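PDB 5T0W: AncCDT-1 from Synthetic construct, which binds arginine in the cleft of a solute-binding fold and represents an ancestral amino acid-binding precursor of cyclohexadienyl dehydratase. Local coordinates for residues V27-D32 / V64-T69; K34-K39 / G47-L52; D51-L56 / I85-M90; P76-G81 / A212-D217. All blocks are in the same frame, centred on the assembly; numbering follows the deposited sequence.

How the contacts relate
From the N terminus, strand 24-29 enters contact 1, which is closed when strand 63-68 returns beside it in the parallel sheet. Contact 2 lies wholly within that excursion: it joins the loop after strand 24-29 to the start of helix 48-60 and closes a short hairpin-bearing loop. Contact 3, sharing D51 and L52 with contact 2, opens on the same helix before contact 1 closes and ends after it, at strand 85-86 on the other side of strand 24-29; the two therefore cross. Contact 4 opens on helix 74-79, before contact 3 has closed, and is completed far along the chain by strand 207-213, so contacts 3 and 4 cross too. Contacts 1 and 3 both bind the arginine ligand.

Contact 1 of 4, residues V27-D32 / V64-T69; sequences VGTDAD and VEFVPT. With ARG (arginine), chain E.
The F66 ring has V64 CG1 over one face, displaced toward the rim, while V27 and T29 come to it obliquely from the neighbouring strand. V27 CB is 3.8 Å from F66 CD1, the two side chains lying next to each other and directed the same way, and T29 CG2 comes within 4.1 Å of the same F66 CD1. I50 and A53 of helix 48-60 also touch the F66 ring, and Y45 meets it as well. The strands are parallel neighbours joined through helix 48-60, a beta-alpha-beta crossover as in other family 3 solute-binding proteins. Their ladder starts with V27 N to E65 O (2.8 Å), nearly straight at 173°, and continues with V67 N to V27 O at 2.9 Å. V67 O is gripped from opposite faces of its carbonyl plane, by T29 N and by T69 OG1 (2.9 Å). That hydroxyl lies beside its own backbone N, chi1 -56°, which brings OG1 back to V67 O two residues earlier. Past the ladder's last bond, T69 N to T29 O, the chain reaches the ligand. The arginine NH1 donates weakly to D30 O (3.2 Å) and its NH2 weakly to D30 OD1 (3.3 Å), while D30 OD2 takes a weak bond from W71 N.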
loop_
_atom_site.group_PDB
_atom_site.type_symbol
_atom_site.label_atom_id
_atom_site.label_comp_id
_atom_site.label_asym_id
_atom_site.label_seq_id
_atom_site.Cartn_x
_atom_site.Cartn_y
_atom_site.Cartn_z
ATOM N N VAL A 27 1.394 -12.481 8.472
ATOM C CA VAL A 27 1.527 -11.228 7.742
ATOM C C VAL A 27 0.195 -10.551 7.543
ATOM O O VAL A 27 -0.631 -11.014 6.755
ATOM C CB VAL A 27 2.167 -11.461 6.358
ATOM C CG1 VAL A 27 2.247 -10.162 5.576
ATOM C CG2 VAL A 27 3.544 -12.088 6.521
ATOM N N GLY A 28 0.015 -9.429 8.220
ATOM C CA GLY A 28 -1.156 -8.583 8.022
ATOM C C GLY A 28 -1.139 -7.886 6.681
ATOM O O GLY A 28 -0.175 -7.195 6.353
ATOM N N THR A 29 -2.178 -8.113 5.877
ATOM C CA THR A 29 -2.258 -7.510 4.539
ATOM C C THR A 29 -3.747 -7.167 4.160
ATOM O O THR A 29 -4.643 -7.830 4.660
ATOM C CB THR A 29 -1.384 -8.330 3.532
ATOM O OG1 THR A 29 -1.136 -7.574 2.344
ATOM C CG2 THR A 29 -2.015 -9.659 3.165
ATOM N N ASP A 30 -4.003 -6.095 3.382
ATOM C CA ASP A 30 -5.336 -5.707 2.907
ATOM C C ASP A 30 -5.295 -6.066 1.443
ATOM O O ASP A 30 -4.805 -5.308 0.585
ATOM C CB ASP A 30 -5.653 -4.217 3.088
ATOM C CG ASP A 30 -6.820 -3.761 2.218
ATOM O OD1 ASP A 30 -6.639 -3.645 0.980
ATOM O OD2 ASP A 30 -7.927 -3.540 2.765
ATOM N N ALA A 31 -5.838 -7.238 1.157
ATOM C CA ALA A 31 -5.472 -7.981 -0.038
ATOM C C ALA A 31 -6.291 -7.702 -1.352
ATOM O O ALA A 31 -6.415 -8.548 -2.275
ATOM C CB ALA A 31 -5.427 -9.448 0.336
ATOM N N ASP A 32 -6.829 -6.488 -1.438
ATOM C CA ASP A 32 -7.277 -5.953 -2.735
ATOM C C ASP A 32 -6.496 -4.699 -3.014
ATOM O O ASP A 32 -7.003 -3.595 -2.845
ATOM C CB ASP A 32 -8.792 -5.706 -2.865
ATOM C CG ASP A 32 -9.257 -5.733 -4.336
ATOM O OD1 ASP A 32 -8.383 -5.664 -5.243
ATOM O OD2 ASP A 32 -10.496 -5.859 -4.587
ATOM N N VAL A 64 4.334 -19.235 5.988
ATOM C CA VAL A 64 3.611 -17.959 5.941
ATOM C C VAL A 64 2.107 -18.131 6.099
ATOM O O VAL A 64 1.516 -19.004 5.479
ATOM C CB VAL A 64 3.708 -17.314 4.554
ATOM C CG1 VAL A 64 3.346 -15.860 4.660
ATOM C CG2 VAL A 64 5.080 -17.502 3.958
ATOM N N GLU A 65 1.494 -17.270 6.871
ATOM C CA GLU A 65 0.062 -17.160 6.907
ATOM C C GLU A 65 -0.324 -15.699 6.707
ATOM O O GLU A 65 0.215 -14.818 7.374
ATOM C CB GLU A 65 -0.448 -17.661 8.247
ATOM C CG GLU A 65 -1.950 -17.486 8.467
ATOM C CD GLU A 65 -2.366 -17.889 9.880
ATOM O OE1 GLU A 65 -1.538 -18.539 10.572
ATOM O OE2 GLU A 65 -3.505 -17.547 10.286
ATOM N N PHE A 66 -1.247 -15.434 5.799
ATOM C CA PHE A 66 -1.703 -14.071 5.533
ATOM C C PHE A 66 -3.003 -13.800 6.269
ATOM O O PHE A 66 -3.931 -14.629 6.267
ATOM C CB PHE A 66 -1.852 -13.829 4.022
ATOM C CG PHE A 66 -0.555 -13.951 3.263
ATOM C CD1 PHE A 66 0.413 -12.918 3.327
ATOM C CD2 PHE A 66 -0.267 -15.073 2.504
ATOM C CE1 PHE A 66 1.620 -13.035 2.670
ATOM C CE2 PHE A 66 0.944 -15.182 1.825
ATOM C CZ PHE A 66 1.884 -14.162 1.913
ATOM N N VAL A 67 -3.065 -12.646 6.911
ATOM C CA VAL A 67 -4.204 -12.278 7.736
ATOM C C VAL A 67 -4.915 -11.117 7.070
ATOM O O VAL A 67 -4.471 -9.967 7.156
ATOM C CB VAL A 67 -3.762 -11.900 9.167
ATOM C CG1 VAL A 67 -4.958 -11.455 9.997
ATOM C CG2 VAL A 67 -3.086 -13.081 9.825
ATOM N N PRO A 68 -6.025 -11.410 6.374
ATOM C CA PRO A 68 -6.682 -10.334 5.634
ATOM C C PRO A 68 -7.165 -9.328 6.661
ATOM O O PRO A 68 -7.660 -9.732 7.681
ATOM C CB PRO A 68 -7.841 -11.041 4.922
ATOM C CG PRO A 68 -8.071 -12.260 5.708
ATOM C CD PRO A 68 -6.724 -12.692 6.200
ATOM N N THR A 69 -6.951 -8.038 6.391
ATOM C CA THR A 69 -7.270 -6.988 7.340
ATOM C C THR A 69 -7.723 -5.771 6.601
ATOM O O THR A 69 -7.192 -5.457 5.539
ATOM C CB THR A 69 -6.048 -6.620 8.158
ATOM O OG1 THR A 69 -5.541 -7.797 8.811
ATOM C CG2 THR A 69 -6.394 -5.576 9.195
HETATM N N ARG E . 0.584 3.705 0.431
HETATM C CA ARG E . -0.678 4.219 0.981
HETATM C C ARG E . -0.564 4.203 2.458
HETATM O O ARG E . -1.379 4.860 3.106
HETATM C CB ARG E . -1.831 3.350 0.575
HETATM C CG ARG E . -1.722 1.977 1.172
HETATM C CD ARG E . -3.002 1.170 0.970
HETATM N NE ARG E . -2.692 -0.250 0.977
HETATM C CZ ARG E . -3.605 -1.207 0.942
HETATM N NH1 ARG E . -3.233 -2.493 0.923
HETATM N NH2 ARG E . -4.891 -0.881 0.912
HETATM O OXT ARG E . 0.325 3.521 3.006
#

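Contact 2 of 4, residues K34-K39 / G47-L52; sequences KPFSFK and GFDIDL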
loop_
_atom_site.group_PDB
_atom_site.type_symbol
_atom_site.label_atom_id
_atom_site.label_comp_id
_atom_site.label_asym_id
_atom_site.label_seq_id
_atom_site.Cartn_x
_atom_site.Cartn_y
_atom_site.Cartn_z
ATOM N N LYS A 34 -3.678 -4.341 -5.846
ATOM C CA LYS A 34 -2.761 -4.753 -6.898
ATOM C C LYS A 34 -1.913 -3.589 -7.215
ATOM O O LYS A 34 -2.393 -2.486 -7.202
ATOM C CB LYS A 34 -3.502 -5.138 -8.163
ATOM C CG LYS A 34 -4.227 -6.456 -8.076
ATOM C CD LYS A 34 -5.345 -6.657 -9.123
ATOM C CE LYS A 34 -6.750 -6.278 -8.639
ATOM N NZ LYS A 34 -7.715 -6.375 -9.792
ATOM N N PRO A 35 -0.643 -3.823 -7.512
ATOM C CA PRO A 35 0.048 -5.102 -7.564
ATOM C C PRO A 35 0.778 -5.520 -6.248
ATOM O O PRO A 35 1.646 -6.388 -6.285
ATOM C CB PRO A 35 1.061 -4.864 -8.677
ATOM C CG PRO A 35 1.460 -3.449 -8.470
ATOM C CD PRO A 35 0.241 -2.730 -7.944
ATOM N N PHE A 36 0.407 -4.954 -5.107
ATOM C CA PHE A 36 1.115 -5.248 -3.856
ATOM C C PHE A 36 0.605 -6.506 -3.182
ATOM O O PHE A 36 1.394 -7.405 -2.873
ATOM C CB PHE A 36 1.017 -4.072 -2.903
ATOM C CG PHE A 36 1.811 -2.901 -3.333
ATOM C CD1 PHE A 36 3.158 -2.836 -3.045
ATOM C CD2 PHE A 36 1.222 -1.874 -4.060
ATOM C CE1 PHE A 36 3.928 -1.769 -3.463
ATOM C CE2 PHE A 36 1.979 -0.784 -4.482
ATOM C CZ PHE A 36 3.332 -0.737 -4.174
ATOM N N SER A 37 -0.708 -6.599 -2.977
ATOM C CA SER A 37 -1.297 -7.851 -2.512
ATOM C C SER A 37 -2.745 -7.991 -2.965
ATOM O O SER A 37 -3.568 -7.075 -2.800
ATOM C CB SER A 37 -1.224 -7.968 -0.997
ATOM O OG SER A 37 -1.940 -6.921 -0.417
ATOM N N PHE A 38 -3.049 -9.148 -3.534
ATOM C CA PHE A 38 -4.367 -9.393 -4.068
ATOM C C PHE A 38 -4.590 -10.886 -4.231
ATOM O O PHE A 38 -3.772 -11.739 -3.815
ATOM C CB PHE A 38 -4.584 -8.611 -5.364
ATOM C CG PHE A 38 -3.557 -8.869 -6.413
ATOM C CD1 PHE A 38 -2.315 -8.282 -6.333
ATOM C CD2 PHE A 38 -3.857 -9.685 -7.515
ATOM C CE1 PHE A 38 -1.369 -8.507 -7.316
ATOM C CE2 PHE A 38 -2.923 -9.913 -8.496
ATOM C CZ PHE A 38 -1.665 -9.331 -8.390
ATOM N N LYS A 39 -5.778 -11.192 -4.715
ATOM C CA LYS A 39 -6.126 -12.544 -5.085
ATOM C C LYS A 39 -5.943 -12.678 -6.570
ATOM O O LYS A 39 -6.299 -11.780 -7.325
ATOM C CB LYS A 39 -7.585 -12.820 -4.713
ATOM C CG LYS A 39 -7.932 -12.571 -3.245
ATOM C CD LYS A 39 -6.874 -13.066 -2.273
ATOM C CE LYS A 39 -7.481 -13.269 -0.883
ATOM N NZ LYS A 39 -8.372 -14.464 -0.813
ATOM N N GLY A 47 1.282 -11.058 -5.384
ATOM C CA GLY A 47 1.741 -9.675 -5.412
ATOM C C GLY A 47 3.165 -9.523 -4.917
ATOM O O GLY A 47 3.772 -10.470 -4.424
ATOM N N PHE A 48 3.662 -8.291 -5.004
ATOM C CA PHE A 48 5.001 -7.910 -4.551
ATOM C C PHE A 48 5.149 -8.139 -3.064
ATOM O O PHE A 48 6.091 -8.786 -2.628
ATOM C CB PHE A 48 5.197 -6.447 -4.884
ATOM C CG PHE A 48 6.593 -5.927 -4.676
ATOM C CD1 PHE A 48 7.659 -6.467 -5.330
ATOM C CD2 PHE A 48 6.810 -4.824 -3.861
ATOM C CE1 PHE A 48 8.925 -5.962 -5.154
ATOM C CE2 PHE A 48 8.078 -4.297 -3.701
ATOM C CZ PHE A 48 9.134 -4.874 -4.347
ATOM N N ASP A 49 4.196 -7.647 -2.277
ATOM C CA ASP A 49 4.263 -7.827 -0.834
ATOM C C ASP A 49 4.168 -9.297 -0.450
ATOM O O ASP A 49 4.718 -9.727 0.563
ATOM C CB ASP A 49 3.144 -7.060 -0.134
ATOM C CG ASP A 49 3.440 -5.602 0.028
ATOM O OD1 ASP A 49 4.619 -5.200 -0.079
ATOM O OD2 ASP A 49 2.471 -4.865 0.337
ATOM N N ILE A 50 3.451 -10.071 -1.259
ATOM C CA ILE A 50 3.243 -11.495 -0.991
ATOM C C ILE A 50 4.541 -12.222 -1.242
ATOM O O ILE A 50 5.007 -12.972 -0.386
ATOM C CB ILE A 50 2.118 -12.053 -1.866
ATOM C CG1 ILE A 50 0.805 -11.301 -1.572
ATOM C CG2 ILE A 50 1.934 -13.536 -1.645
ATOM C CD1 ILE A 50 0.406 -11.253 -0.110
ATOM N N ASP A 51 5.170 -11.960 -2.374
ATOM C CA ASP A 51 6.453 -12.600 -2.661
ATOM C C ASP A 51 7.508 -12.244 -1.623
ATOM O O ASP A 51 8.275 -13.087 -1.174
ATOM C CB ASP A 51 6.949 -12.213 -4.050
ATOM C CG ASP A 51 6.139 -12.853 -5.166
ATOM O OD1 ASP A 51 5.191 -13.615 -4.879
ATOM O OD2 ASP A 51 6.454 -12.564 -6.340
ATOM N N LEU A 52 7.542 -10.980 -1.237
ATOM C CA LEU A 52 8.462 -10.548 -0.207
ATOM C C LEU A 52 8.160 -11.273 1.094
ATOM O O LEU A 52 9.075 -11.822 1.712
ATOM C CB LEU A 52 8.386 -9.034 -0.035
ATOM C CG LEU A 52 9.152 -8.268 -1.140
ATOM C CD1 LEU A 52 9.039 -6.746 -1.101
ATOM C CD2 LEU A 52 10.615 -8.680 -1.281
#
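G47 sits with its CA 3.4 Å from both P35 O and F36 O, at a positive phi suited to glycine, and a CB here would run into F36 O. It occupies the N-cap position of helix 48-60, whose first turn is met by carbonyls of the preceding loop, just where F36 and S37 form a classic beta bulge opposite Y33. A cis peptide bond precedes P35. F48 N donates to P35 O (3.1 Å) in the carbonyl plane, and D49 N to F36 O (2.9 Å) along a more bent path of 137°. Two buried N-H groups of the helix start are thereby satisfied by main-chain carbonyls, G47 having no side chain to cap with. The D49 carboxylate passes F36 at a slant, the ring and carboxylate planes 44° apart, with OD2 3.6 Å from F36 CB; D49 OD1 has a weak bond to Y106 OH and OD2 a weak one to G89 N. F36 CE1 also approaches F48 CD2 at 4.2 Å. F38 CE1 lies 3.8 Å from G47 CA. S37 OG bonds to T29 OG1 of strand 24-29. With I50 CG1 anti to its carbonyl carbon (chi1 -60°), I50 CD1 packs 3.8 Å from S37 CB.

Contact 3 of 4, residues D51-L56 / I85-M90; sequences DLAKAL and IVMSGM. With ARG (arginine), chain E.
The M87 side chain lies against the backbone of helix 48-60 at A53, its sulfur and methyl both laid on that small residue. M87 SD is 3.7 Å from A53 CB, and the methyl turns aside at a bent chi3 of 61° to lie near A53 N and beside L52, where M87 CE is 3.8 Å from L52 CB. A53 has no longer side chain to hold the thioether off, so the sulfur settles directly on the helix surface. One turn on, the ends of L56 and I85 meet, L56 CD2 lying 4.1 Å from I85 CD1. V27 and F211 close round M87, and W227 of helix 218-233 covers L56. No hydrogen bond crosses here: this is the apolar seam by which the helix of the beta-alpha-beta crossover lies on the parallel sheet, with strand 85-86 next to strand 24-29. Cutting M87 back to an alanine is likely to open a gap over A53 and L52, where the thioether now lies. Beyond M87, whose carbonyl accepts from T29 OG1, the chain turns into the ligand pocket. The ligand's NE donates to S88 O (3.1 Å) and its NH1 to S88 OG (3.0 Å), with a weaker bond from NH1 to S88 O. S88 OG is also bonded to D30 N, which ties together two pocket residues that follow neighbouring strands. The ligand's amino N reaches G89 O at 2.8 Å, while M90 CA lies 3.4 Å from the carboxylate OXT.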
loop_
_atom_site.group_PDB
_atom_site.type_symbol
_atom_site.label_atom_id
_atom_site.label_comp_id
_atom_site.label_asym_id
_atom_site.label_seq_id
_atom_site.Cartn_x
_atom_site.Cartn_y
_atom_site.Cartn_z
ATOM N N ASP A 51 5.170 -11.960 -2.374
ATOM C CA ASP A 51 6.453 -12.600 -2.661
ATOM C C ASP A 51 7.508 -12.244 -1.623
ATOM O O ASP A 51 8.275 -13.087 -1.174
ATOM C CB ASP A 51 6.949 -12.213 -4.050
ATOM C CG ASP A 51 6.139 -12.853 -5.166
ATOM O OD1 ASP A 51 5.191 -13.615 -4.879
ATOM O OD2 ASP A 51 6.454 -12.564 -6.340
ATOM N N LEU A 52 7.542 -10.980 -1.237
ATOM C CA LEU A 52 8.462 -10.548 -0.207
ATOM C C LEU A 52 8.160 -11.273 1.094
ATOM O O LEU A 52 9.075 -11.822 1.712
ATOM C CB LEU A 52 8.386 -9.034 -0.035
ATOM C CG LEU A 52 9.152 -8.268 -1.140
ATOM C CD1 LEU A 52 9.039 -6.746 -1.101
ATOM C CD2 LEU A 52 10.615 -8.680 -1.281
ATOM N N ALA A 53 6.891 -11.277 1.508
ATOM C CA ALA A 53 6.477 -12.032 2.688
ATOM C C ALA A 53 6.988 -13.470 2.632
ATOM O O ALA A 53 7.538 -13.980 3.609
ATOM C CB ALA A 53 4.976 -12.022 2.830
ATOM N N LYS A 54 6.828 -14.109 1.480
ATOM C CA LYS A 54 7.321 -15.466 1.303
ATOM C C LYS A 54 8.806 -15.542 1.516
ATOM O O LYS A 54 9.286 -16.475 2.167
ATOM C CB LYS A 54 7.008 -15.978 -0.087
ATOM C CG LYS A 54 5.541 -16.287 -0.262
ATOM C CD LYS A 54 5.292 -16.910 -1.617
ATOM C CE LYS A 54 3.836 -17.321 -1.711
ATOM N NZ LYS A 54 3.483 -17.497 -3.131
ATOM N N ALA A 55 9.543 -14.590 0.949
ATOM C CA ALA A 55 11.007 -14.593 1.054
ATOM C C ALA A 55 11.424 -14.477 2.517
ATOM O O ALA A 55 12.339 -15.169 2.967
ATOM C CB ALA A 55 11.624 -13.458 0.217
ATOM N N LEU A 56 10.778 -13.565 3.238
ATOM C CA LEU A 56 11.055 -13.367 4.659
ATOM C C LEU A 56 10.783 -14.641 5.470
ATOM O O LEU A 56 11.604 -15.060 6.286
ATOM C CB LEU A 56 10.206 -12.205 5.221
ATOM C CG LEU A 56 10.240 -12.004 6.735
ATOM C CD1 LEU A 56 11.654 -11.926 7.261
ATOM C CD2 LEU A 56 9.504 -10.725 7.098
ATOM N N ILE A 85 3.485 -8.625 11.381
ATOM C CA ILE A 85 4.113 -7.638 10.506
ATOM C C ILE A 85 3.162 -7.188 9.418
ATOM O O ILE A 85 2.417 -8.006 8.856
ATOM C CB ILE A 85 5.406 -8.217 9.876
ATOM C CG1 ILE A 85 6.126 -7.195 8.993
ATOM C CG2 ILE A 85 5.106 -9.458 9.033
ATOM C CD1 ILE A 85 7.583 -7.519 8.768
ATOM N N VAL A 86 3.183 -5.895 9.100
ATOM C CA VAL A 86 2.354 -5.348 7.998
ATOM C C VAL A 86 3.168 -5.343 6.694
ATOM O O VAL A 86 4.204 -4.726 6.634
ATOM C CB VAL A 86 1.896 -3.923 8.304
ATOM C CG1 VAL A 86 1.104 -3.361 7.159
ATOM C CG2 VAL A 86 1.078 -3.891 9.574
ATOM N N MET A 87 2.701 -6.047 5.678
ATOM C CA MET A 87 3.311 -5.987 4.358
ATOM C C MET A 87 2.200 -5.712 3.343
ATOM O O MET A 87 1.503 -6.624 2.897
ATOM C CB MET A 87 4.042 -7.285 4.032
ATOM C CG MET A 87 4.959 -7.777 5.148
ATOM S SD MET A 87 6.124 -9.132 4.826
ATOM C CE MET A 87 7.248 -8.614 3.525
ATOM N N SER A 88 1.939 -4.429 3.116
ATOM C CA SER A 88 0.673 -4.005 2.494
ATOM C C SER A 88 0.754 -2.627 1.875
ATOM O O SER A 88 -0.161 -1.821 1.994
ATOM C CB SER A 88 -0.498 -4.077 3.487
ATOM O OG SER A 88 -1.716 -4.259 2.794
ATOM N N GLY A 89 1.868 -2.379 1.210
ATOM C CA GLY A 89 2.094 -1.125 0.512
ATOM C C GLY A 89 2.056 0.081 1.413
ATOM O O GLY A 89 1.533 1.107 1.033
ATOM N N MET A 90 2.582 -0.069 2.625
ATOM C CA MET A 90 2.457 0.960 3.618
ATOM C C MET A 90 3.533 2.044 3.554
ATOM O O MET A 90 4.712 1.798 3.716
ATOM C CB MET A 90 2.452 0.337 4.979
ATOM C CG MET A 90 2.131 1.331 6.054
ATOM S SD MET A 90 1.696 0.527 7.559
ATOM C CE MET A 90 1.525 1.952 8.606
HETATM N N ARG E . 0.584 3.705 0.431
HETATM C CA ARG E . -0.678 4.219 0.981
HETATM C C ARG E . -0.564 4.203 2.458
HETATM O O ARG E . -1.379 4.860 3.106
HETATM C CB ARG E . -1.831 3.350 0.575
HETATM C CG ARG E . -1.722 1.977 1.172
HETATM C CD ARG E . -3.002 1.170 0.970
HETATM N NE ARG E . -2.692 -0.250 0.977
HETATM C CZ ARG E . -3.605 -1.207 0.942
HETATM N NH1 ARG E . -3.233 -2.493 0.923
HETATM N NH2 ARG E . -4.891 -0.881 0.912
HETATM O OXT ARG E . 0.325 3.521 3.006
#

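Contact 4 of 4, residues P76-G81 / A212-D217; sequences PALQTG and AIRKGD
R214 runs straight through chi2 and then bends at chi3 (-76°), which brings its guanidinium back to the end of helix 74-79, where L78 presents its carbonyl. L78 itself has CG anti to the backbone N, chi1 169°, which lays its isobutyl group obliquely across R214, with CD2 against A212 and I213. R214 NH1 donates to L78 O at 2.9 Å, the oxygen lying at the guanidinium edge and in its plane. L78 O takes a second bond, from G81 N, and the two donors arrive on opposite faces of the carbonyl plane. That inner bond belongs to the Schellman motif that ends the helix, with G81 at positive phi as its C-prime residue; R214 NH1 lies 3.6 Å from G81 CA. NH1 is also bonded to F83 O, and NH2 to T15 OG1. Were a leucine to replace R214, F83 O and T15 OG1 would probably lose these partners, and L78 O would be left with G81 N. On the apolar side L78 CD2 packs 4.0 Å from A212 CB and 3.8 Å from I213 C. The contact therefore joins the C-terminal end of helix 74-79 to strand 207-213, with V86 of strand 85-86 touching both L78 and A212 and helix 218-233 beginning just beyond D217.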
loop_
_atom_site.group_PDB
_atom_site.type_symbol
_atom_site.label_atom_id
_atom_site.label_comp_id
_atom_site.label_asym_id
_atom_site.label_seq_id
_atom_site.Cartn_x
_atom_site.Cartn_y
_atom_site.Cartn_z
ATOM N N PRO A 76 -4.069 -0.726 14.265
ATOM C CA PRO A 76 -4.596 -1.308 15.522
ATOM C C PRO A 76 -4.521 -2.834 15.578
ATOM O O PRO A 76 -4.296 -3.406 16.652
ATOM C CB PRO A 76 -6.056 -0.832 15.538
ATOM C CG PRO A 76 -6.009 0.479 14.817
ATOM C CD PRO A 76 -4.940 0.346 13.746
ATOM N N ALA A 77 -4.755 -3.494 14.443
ATOM C CA ALA A 77 -4.691 -4.938 14.395
ATOM C C ALA A 77 -3.272 -5.400 14.719
ATOM O O ALA A 77 -3.086 -6.379 15.438
ATOM C CB ALA A 77 -5.115 -5.446 13.037
ATOM N N LEU A 78 -2.288 -4.661 14.219
ATOM C CA LEU A 78 -0.904 -4.987 14.443
ATOM C C LEU A 78 -0.564 -4.783 15.905
ATOM O O LEU A 78 -0.029 -5.690 16.550
ATOM C CB LEU A 78 0.008 -4.097 13.598
ATOM C CG LEU A 78 1.490 -4.184 13.952
ATOM C CD1 LEU A 78 2.005 -5.579 13.687
ATOM C CD2 LEU A 78 2.286 -3.140 13.208
ATOM N N GLN A 79 -0.921 -3.611 16.437
ATOM C CA GLN A 79 -0.644 -3.278 17.837
ATOM C C GLN A 79 -1.290 -4.233 18.836
ATOM O O GLN A 79 -0.786 -4.370 19.949
ATOM C CB GLN A 79 -1.095 -1.861 18.179
ATOM C CG GLN A 79 -0.124 -0.776 17.810
ATOM C CD GLN A 79 -0.755 0.609 17.837
ATOM O OE1 GLN A 79 -1.985 0.763 17.800
ATOM N NE2 GLN A 79 0.091 1.640 17.907
ATOM N N THR A 80 -2.402 -4.867 18.476
ATOM C CA THR A 80 -3.087 -5.800 19.399
ATOM C C THR A 80 -2.771 -7.245 19.044
ATOM O O THR A 80 -3.473 -8.145 19.450
ATOM C CB THR A 80 -4.625 -5.588 19.408
ATOM O OG1 THR A 80 -5.150 -5.875 18.105
ATOM C CG2 THR A 80 -4.969 -4.138 19.791
ATOM N N GLY A 81 -1.716 -7.457 18.280
ATOM C CA GLY A 81 -1.207 -8.791 18.060
ATOM C C GLY A 81 -2.009 -9.695 17.163
ATOM O O GLY A 81 -1.954 -10.903 17.315
ATOM N N ALA A 212 5.744 -2.645 8.665
ATOM C CA ALA A 212 5.531 -2.163 10.046
ATOM C C ALA A 212 5.578 -3.293 11.047
ATOM O O ALA A 212 5.077 -4.357 10.764
ATOM C CB ALA A 212 4.195 -1.455 10.153
ATOM N N ILE A 213 6.163 -3.038 12.211
ATOM C CA ILE A 213 6.045 -3.949 13.332
ATOM C C ILE A 213 5.784 -3.163 14.619
ATOM O O ILE A 213 6.066 -1.960 14.684
ATOM C CB ILE A 213 7.299 -4.809 13.531
ATOM C CG1 ILE A 213 8.474 -3.943 13.965
ATOM C CG2 ILE A 213 7.650 -5.563 12.258
ATOM C CD1 ILE A 213 9.622 -4.745 14.549
ATOM N N ARG A 214 5.297 -3.847 15.647
ATOM C CA ARG A 214 5.119 -3.217 16.945
ATOM C C ARG A 214 6.441 -2.678 17.479
ATOM O O ARG A 214 7.501 -3.273 17.254
ATOM C CB ARG A 214 4.583 -4.210 17.963
ATOM C CG ARG A 214 3.199 -4.685 17.696
ATOM C CD ARG A 214 2.783 -5.631 18.814
ATOM N NE ARG A 214 3.396 -6.967 18.715
ATOM C CZ ARG A 214 3.016 -7.922 17.867
ATOM N NH1 ARG A 214 2.035 -7.707 16.998
ATOM N NH2 ARG A 214 3.630 -9.094 17.868
ATOM N N LYS A 215 6.358 -1.567 18.211
ATOM C CA LYS A 215 7.489 -1.018 18.977
ATOM C C LYS A 215 7.999 -2.048 19.999
ATOM O O LYS A 215 7.296 -2.989 20.369
ATOM C CB LYS A 215 7.072 0.219 19.762
ATOM C CG LYS A 215 6.451 1.343 18.957
ATOM C CD LYS A 215 7.497 2.272 18.374
ATOM C CE LYS A 215 6.871 3.599 17.958
ATOM N NZ LYS A 215 7.924 4.596 17.647
ATOM N N GLY A 216 9.233 -1.858 20.438
ATOM C CA GLY A 216 9.821 -2.685 21.478
ATOM C C GLY A 216 10.198 -4.086 21.041
ATOM O O GLY A 216 10.131 -5.034 21.835
ATOM N N ASP A 217 10.651 -4.218 19.798
ATOM C CA ASP A 217 11.017 -5.525 19.248
ATOM C C ASP A 217 12.155 -5.402 18.284
ATOM O O ASP A 217 12.046 -5.823 17.130
ATOM C CB ASP A 217 9.820 -6.147 18.552
ATOM C CG ASP A 217 9.902 -7.640 18.494
ATOM O OD1 ASP A 217 11.028 -8.221 18.558
ATOM O OD2 ASP A 217 8.808 -8.247 18.388
#